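Local coordinates for mandelate racemase/muconate lactonizing enzyme family protein (PDB 3TOY), which belongs to the mandelate racemase/muconate lactonizing enzyme family of the enolase superfamily and binds a calcium ion at the mouth of its barrel domain, at residues C179-G192 / L210-S223. Numbering follows the deposited sequence.
With CA (calcium ion), chain E; P4C (O-acetaldehydyl-hexaethylene glycol), chain R; ACT (acetate ion), chain F.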
# COMPACT_ATOMS: atom_id res chain seq x y z
N CYS A 179 -28.82 37.47 -3.30
CA CYS A 179 -29.54 36.55 -2.41
C CYS A 179 -31.04 36.81 -2.33
O CYS A 179 -31.84 35.87 -2.30
CB CYS A 179 -28.95 36.59 -0.99
SG CYS A 179 -27.27 35.94 -0.86
N ASP A 180 -31.41 38.08 -2.28
CA ASP A 180 -32.79 38.46 -2.03
C ASP A 180 -33.59 38.46 -3.32
O ASP A 180 -34.70 37.94 -3.36
CB ASP A 180 -32.86 39.82 -1.31
CG ASP A 180 -32.25 39.77 0.09
OD1 ASP A 180 -32.51 38.79 0.81
OD2 ASP A 180 -31.52 40.71 0.46
N GLU A 181 -33.02 39.00 -4.38
CA GLU A 181 -33.71 39.07 -5.66
C GLU A 181 -33.58 37.80 -6.51
O GLU A 181 -34.58 37.23 -6.95
CB GLU A 181 -33.22 40.27 -6.45
CG GLU A 181 -33.76 40.35 -7.86
CD GLU A 181 -33.36 41.63 -8.56
OE1 GLU A 181 -33.02 42.60 -7.85
OE2 GLU A 181 -33.37 41.66 -9.81
N HIS A 182 -32.34 37.36 -6.75
CA HIS A 182 -32.11 36.19 -7.59
C HIS A 182 -32.24 34.86 -6.83
O HIS A 182 -32.24 33.79 -7.43
CB HIS A 182 -30.75 36.28 -8.29
CG HIS A 182 -30.68 37.38 -9.31
ND1 HIS A 182 -31.32 37.31 -10.53
CD2 HIS A 182 -30.03 38.57 -9.30
CE1 HIS A 182 -31.08 38.40 -11.22
NE2 HIS A 182 -30.29 39.18 -10.50
N GLY A 183 -32.36 34.94 -5.51
CA GLY A 183 -32.60 33.76 -4.69
C GLY A 183 -31.40 32.85 -4.51
O GLY A 183 -31.56 31.70 -4.11
N PHE A 184 -30.20 33.35 -4.80
CA PHE A 184 -28.95 32.57 -4.55
C PHE A 184 -28.83 32.16 -3.09
O PHE A 184 -29.05 32.98 -2.20
CB PHE A 184 -27.72 33.39 -4.94
CG PHE A 184 -27.39 33.35 -6.40
CD1 PHE A 184 -26.93 32.18 -7.00
CD2 PHE A 184 -27.53 34.48 -7.19
CE1 PHE A 184 -26.62 32.13 -8.35
CE2 PHE A 184 -27.22 34.45 -8.55
CZ PHE A 184 -26.76 33.27 -9.13
N ARG A 185 -28.47 30.91 -2.85
CA ARG A 185 -28.25 30.42 -1.50
C ARG A 185 -26.80 29.97 -1.32
O ARG A 185 -26.47 29.27 -0.38
CB ARG A 185 -29.20 29.24 -1.20
CG ARG A 185 -30.69 29.61 -1.11
CD ARG A 185 -31.03 30.40 0.16
NE ARG A 185 -30.92 31.85 -0.04
CZ ARG A 185 -31.95 32.65 -0.31
NH1 ARG A 185 -33.18 32.17 -0.38
NH2 ARG A 185 -31.74 33.95 -0.50
N ALA A 186 -25.94 30.38 -2.25
CA ALA A 186 -24.53 30.02 -2.22
C ALA A 186 -23.74 31.07 -2.99
O ALA A 186 -24.16 31.50 -4.07
CB ALA A 186 -24.33 28.63 -2.85
N ILE A 187 -22.60 31.50 -2.42
CA ILE A 187 -21.73 32.54 -2.96
C ILE A 187 -20.27 32.06 -2.94
O ILE A 187 -19.82 31.52 -1.94
CB ILE A 187 -21.76 33.80 -2.05
CG1 ILE A 187 -23.18 34.36 -1.96
CG2 ILE A 187 -20.84 34.87 -2.59
CD1 ILE A 187 -23.69 34.87 -3.29
N LYS A 188 -19.53 32.28 -4.03
CA LYS A 188 -18.10 31.98 -4.05
C LYS A 188 -17.29 33.26 -4.17
O LYS A 188 -17.64 34.16 -4.94
CB LYS A 188 -17.72 31.04 -5.19
CG LYS A 188 -16.22 30.63 -5.18
CD LYS A 188 -16.00 29.44 -6.10
CE LYS A 188 -15.93 29.85 -7.56
NZ LYS A 188 -15.71 28.67 -8.45
N SER A 189 -16.22 33.36 -3.39
CA SER A 189 -15.28 34.46 -3.54
C SER A 189 -13.84 33.94 -3.68
O SER A 189 -13.61 32.72 -3.68
CB SER A 189 -15.41 35.41 -2.36
OG SER A 189 -14.71 36.62 -2.64
N LYS A 190 -12.88 34.87 -3.81
CA LYS A 190 -11.48 34.51 -4.10
C LYS A 190 -10.54 34.80 -2.94
O LYS A 190 -10.72 35.77 -2.18
CB LYS A 190 -10.94 35.28 -5.31
CG LYS A 190 -11.81 35.29 -6.54
CD LYS A 190 -11.95 33.93 -7.15
CE LYS A 190 -12.04 34.01 -8.68
NZ LYS A 190 -12.56 32.68 -9.15
N GLY A 191 -9.51 33.97 -2.83
CA GLY A 191 -8.47 34.21 -1.85
C GLY A 191 -7.07 34.00 -2.39
O GLY A 191 -6.88 33.68 -3.56
N GLY A 192 -6.09 34.20 -1.51
CA GLY A 192 -4.69 34.01 -1.86
C GLY A 192 -4.01 35.22 -2.46
O GLY A 192 -2.84 35.17 -2.80
N LEU A 210 -23.83 37.62 5.58
CA LEU A 210 -24.76 36.70 4.91
C LEU A 210 -25.46 35.75 5.88
O LEU A 210 -26.51 35.16 5.54
CB LEU A 210 -24.03 35.88 3.84
CG LEU A 210 -23.51 36.63 2.62
CD1 LEU A 210 -22.64 35.73 1.78
CD2 LEU A 210 -24.66 37.19 1.81
N GLY A 211 -24.88 35.58 7.06
CA GLY A 211 -25.43 34.66 8.06
C GLY A 211 -25.11 33.20 7.81
O GLY A 211 -24.44 32.86 6.83
N PRO A 212 -25.61 32.31 8.68
CA PRO A 212 -25.27 30.88 8.62
C PRO A 212 -25.93 30.09 7.49
O PRO A 212 -25.47 28.99 7.17
CB PRO A 212 -25.76 30.36 9.97
CG PRO A 212 -26.90 31.27 10.32
CD PRO A 212 -26.44 32.62 9.86
N ASP A 213 -26.97 30.63 6.87
CA ASP A 213 -27.75 29.83 5.92
C ASP A 213 -27.42 30.06 4.44
O ASP A 213 -28.15 29.62 3.56
CB ASP A 213 -29.24 30.06 6.15
CG ASP A 213 -29.66 29.72 7.56
OD1 ASP A 213 -29.01 28.84 8.18
OD2 ASP A 213 -30.63 30.32 8.05
N ILE A 214 -26.32 30.76 4.18
CA ILE A 214 -25.85 30.91 2.82
C ILE A 214 -24.55 30.11 2.70
O ILE A 214 -23.67 30.23 3.55
CB ILE A 214 -25.60 32.40 2.46
CG1 ILE A 214 -26.90 33.21 2.56
CG2 ILE A 214 -25.05 32.52 1.04
CD1 ILE A 214 -28.02 32.71 1.62
N ALA A 215 -24.43 29.27 1.67
CA ALA A 215 -23.19 28.54 1.46
C ALA A 215 -22.11 29.51 0.95
O ALA A 215 -22.40 30.39 0.14
CB ALA A 215 -23.38 27.38 0.50
N LEU A 216 -20.88 29.36 1.45
CA LEU A 216 -19.75 30.17 1.01
C LEU A 216 -18.65 29.24 0.51
O LEU A 216 -18.29 28.29 1.21
CB LEU A 216 -19.17 30.96 2.17
CG LEU A 216 -19.90 32.18 2.70
CD1 LEU A 216 -19.09 32.76 3.85
CD2 LEU A 216 -20.05 33.20 1.58
N MET A 217 -18.15 29.50 -0.69
CA MET A 217 -17.01 28.76 -1.22
C MET A 217 -15.84 29.71 -1.35
O MET A 217 -16.03 30.92 -1.56
CB MET A 217 -17.34 28.19 -2.60
CG MET A 217 -18.34 27.03 -2.59
SD MET A 217 -20.05 27.59 -2.48
CE MET A 217 -20.87 26.50 -3.67
N LEU A 218 -14.62 29.17 -1.24
CA LEU A 218 -13.41 30.01 -1.37
C LEU A 218 -12.48 29.46 -2.44
O LEU A 218 -12.09 28.30 -2.37
CB LEU A 218 -12.71 30.15 -0.01
CG LEU A 218 -11.40 30.95 0.03
CD1 LEU A 218 -11.64 32.41 -0.42
CD2 LEU A 218 -10.77 30.94 1.45
N ASP A 219 -12.13 30.30 -3.42
CA ASP A 219 -11.29 29.89 -4.53
C ASP A 219 -9.91 30.55 -4.44
O ASP A 219 -9.80 31.77 -4.49
CB ASP A 219 -12.01 30.25 -5.83
CG ASP A 219 -11.27 29.81 -7.09
OD1 ASP A 219 -10.18 29.21 -7.01
OD2 ASP A 219 -11.83 30.04 -8.19
N PHE A 220 -8.87 29.73 -4.28
CA PHE A 220 -7.49 30.22 -4.19
C PHE A 220 -6.83 30.39 -5.55
O PHE A 220 -5.71 30.92 -5.63
CB PHE A 220 -6.61 29.30 -3.30
CG PHE A 220 -6.84 29.48 -1.82
CD1 PHE A 220 -6.58 30.71 -1.21
CD2 PHE A 220 -7.28 28.43 -1.03
CE1 PHE A 220 -6.78 30.89 0.14
CE2 PHE A 220 -7.48 28.60 0.36
CZ PHE A 220 -7.22 29.84 0.94
N ASN A 221 -7.49 29.92 -6.61
CA ASN A 221 -6.93 30.04 -7.96
C ASN A 221 -5.47 29.60 -8.05
O ASN A 221 -4.66 30.26 -8.70
CB ASN A 221 -7.11 31.47 -8.51
CG ASN A 221 -8.52 31.72 -9.00
OD1 ASN A 221 -9.32 32.35 -8.32
ND2 ASN A 221 -8.85 31.14 -10.14
N GLN A 222 -5.14 28.46 -7.44
CA GLN A 222 -3.81 27.84 -7.60
C GLN A 222 -2.67 28.61 -6.95
O GLN A 222 -1.50 28.35 -7.24
CB GLN A 222 -3.47 27.64 -9.07
CG GLN A 222 -4.56 26.96 -9.91
CD GLN A 222 -4.16 26.89 -11.36
OE1 GLN A 222 -3.23 26.15 -11.72
NE2 GLN A 222 -4.84 27.67 -12.21
N SER A 223 -3.01 29.52 -6.03
CA SER A 223 -2.02 30.51 -5.59
C SER A 223 -1.13 30.04 -4.43
O SER A 223 -0.16 30.72 -4.09
CB SER A 223 -2.72 31.82 -5.24
OG SER A 223 -3.66 31.63 -4.18
CA CA E . -12.06 28.68 -10.15
O1 P4C R . -22.21 15.97 -0.99
C2 P4C R . -22.74 16.76 -2.06
C3 P4C R . -24.26 16.73 -2.08
O4 P4C R . -24.68 17.17 -3.38
C5 P4C R . -26.10 17.25 -3.55
C6 P4C R . -26.47 18.49 -4.37
O7 P4C R . -26.49 19.63 -3.51
C8 P4C R . -26.65 20.91 -4.14
C9 P4C R . -27.66 21.73 -3.32
O10 P4C R . -27.07 22.60 -2.36
C11 P4C R . -27.92 22.88 -1.23
C12 P4C R . -27.79 21.80 -0.15
O13 P4C R . -27.44 22.36 1.13
C14 P4C R . -26.85 21.42 2.03
C15 P4C R . -25.32 21.44 1.99
O16 P4C R . -24.73 22.00 3.18
C17 P4C R . -23.39 22.48 3.00
C18 P4C R . -22.97 23.47 4.09
O19 P4C R . -23.40 24.80 3.78
C20 P4C R . -23.61 25.62 4.94
C21 P4C R . -24.47 26.84 4.59
O22 P4C R . -25.84 26.46 4.42
C ACT F . -11.78 31.26 -12.44
O ACT F . -12.91 31.07 -12.94
OXT ACT F . -11.61 30.86 -11.27
CH3 ACT F . -10.66 31.94 -13.19
O HOH W 1 -14.15 29.67 -10.99
O HOH W 2 -7.84 33.81 -6.12
O HOH W 3 -10.04 28.06 -9.35
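Lys190 and Asp219 lie side by side at the C-terminal ends of two parallel strands, and NZ of Lys190 makes a salt bridge of 2.9 Å to OD2 of Asp219, arriving from above the carboxylate plane. That same OD2 binds the calcium ion at 2.4 Å, so one short acidic side chain serves metal and lysine together. With CG anti to the backbone N (chi1 -176°), the carboxylate also offers OD1 to the backbone N of Asn221 at 2.8 Å; this Asx turn, with the metal and Lys190 on OD2, restrains its rotation. Lys190 NZ and Asn221 ND2 both donate to the metal-bound acetate. Lys188 runs across Met217, its CG 3.7 Å from Met217 CB, and its long chain carries NZ to salt bridges with Glu245 and Glu341. Glu245 and Glu271 complete the protein ligands of the calcium.

Behind this site, strands 186-190 and 215-219 are joined by alternating backbone bonds, from Ala215 N to Arg185 O through Gly191 N to Asp219 O (2.8 Å). On the face bearing the lysines, small Ala186 and Ala215 bring their CB atoms to 3.7 Å. On the other face, branched Ile187 sets CG1 4.0 Å from Leu210 CD1 and equally near Ile214 CG2, packing against the end of helix 196-210 through Leu210 and against the turn that follows it through Ile214. Gly191 lets Leu218 CD1 and the Phe220 ring close on bare backbone, and the N of Gly192 lies at the ring's edge while it hydrogen-bonds Asp199. The arrangement is a beta-alpha-beta unit of the enolase-superfamily barrel, with Lys190 and metal-binding Asp219 at the strands' C-terminal ends and Lys188 reaching up to them.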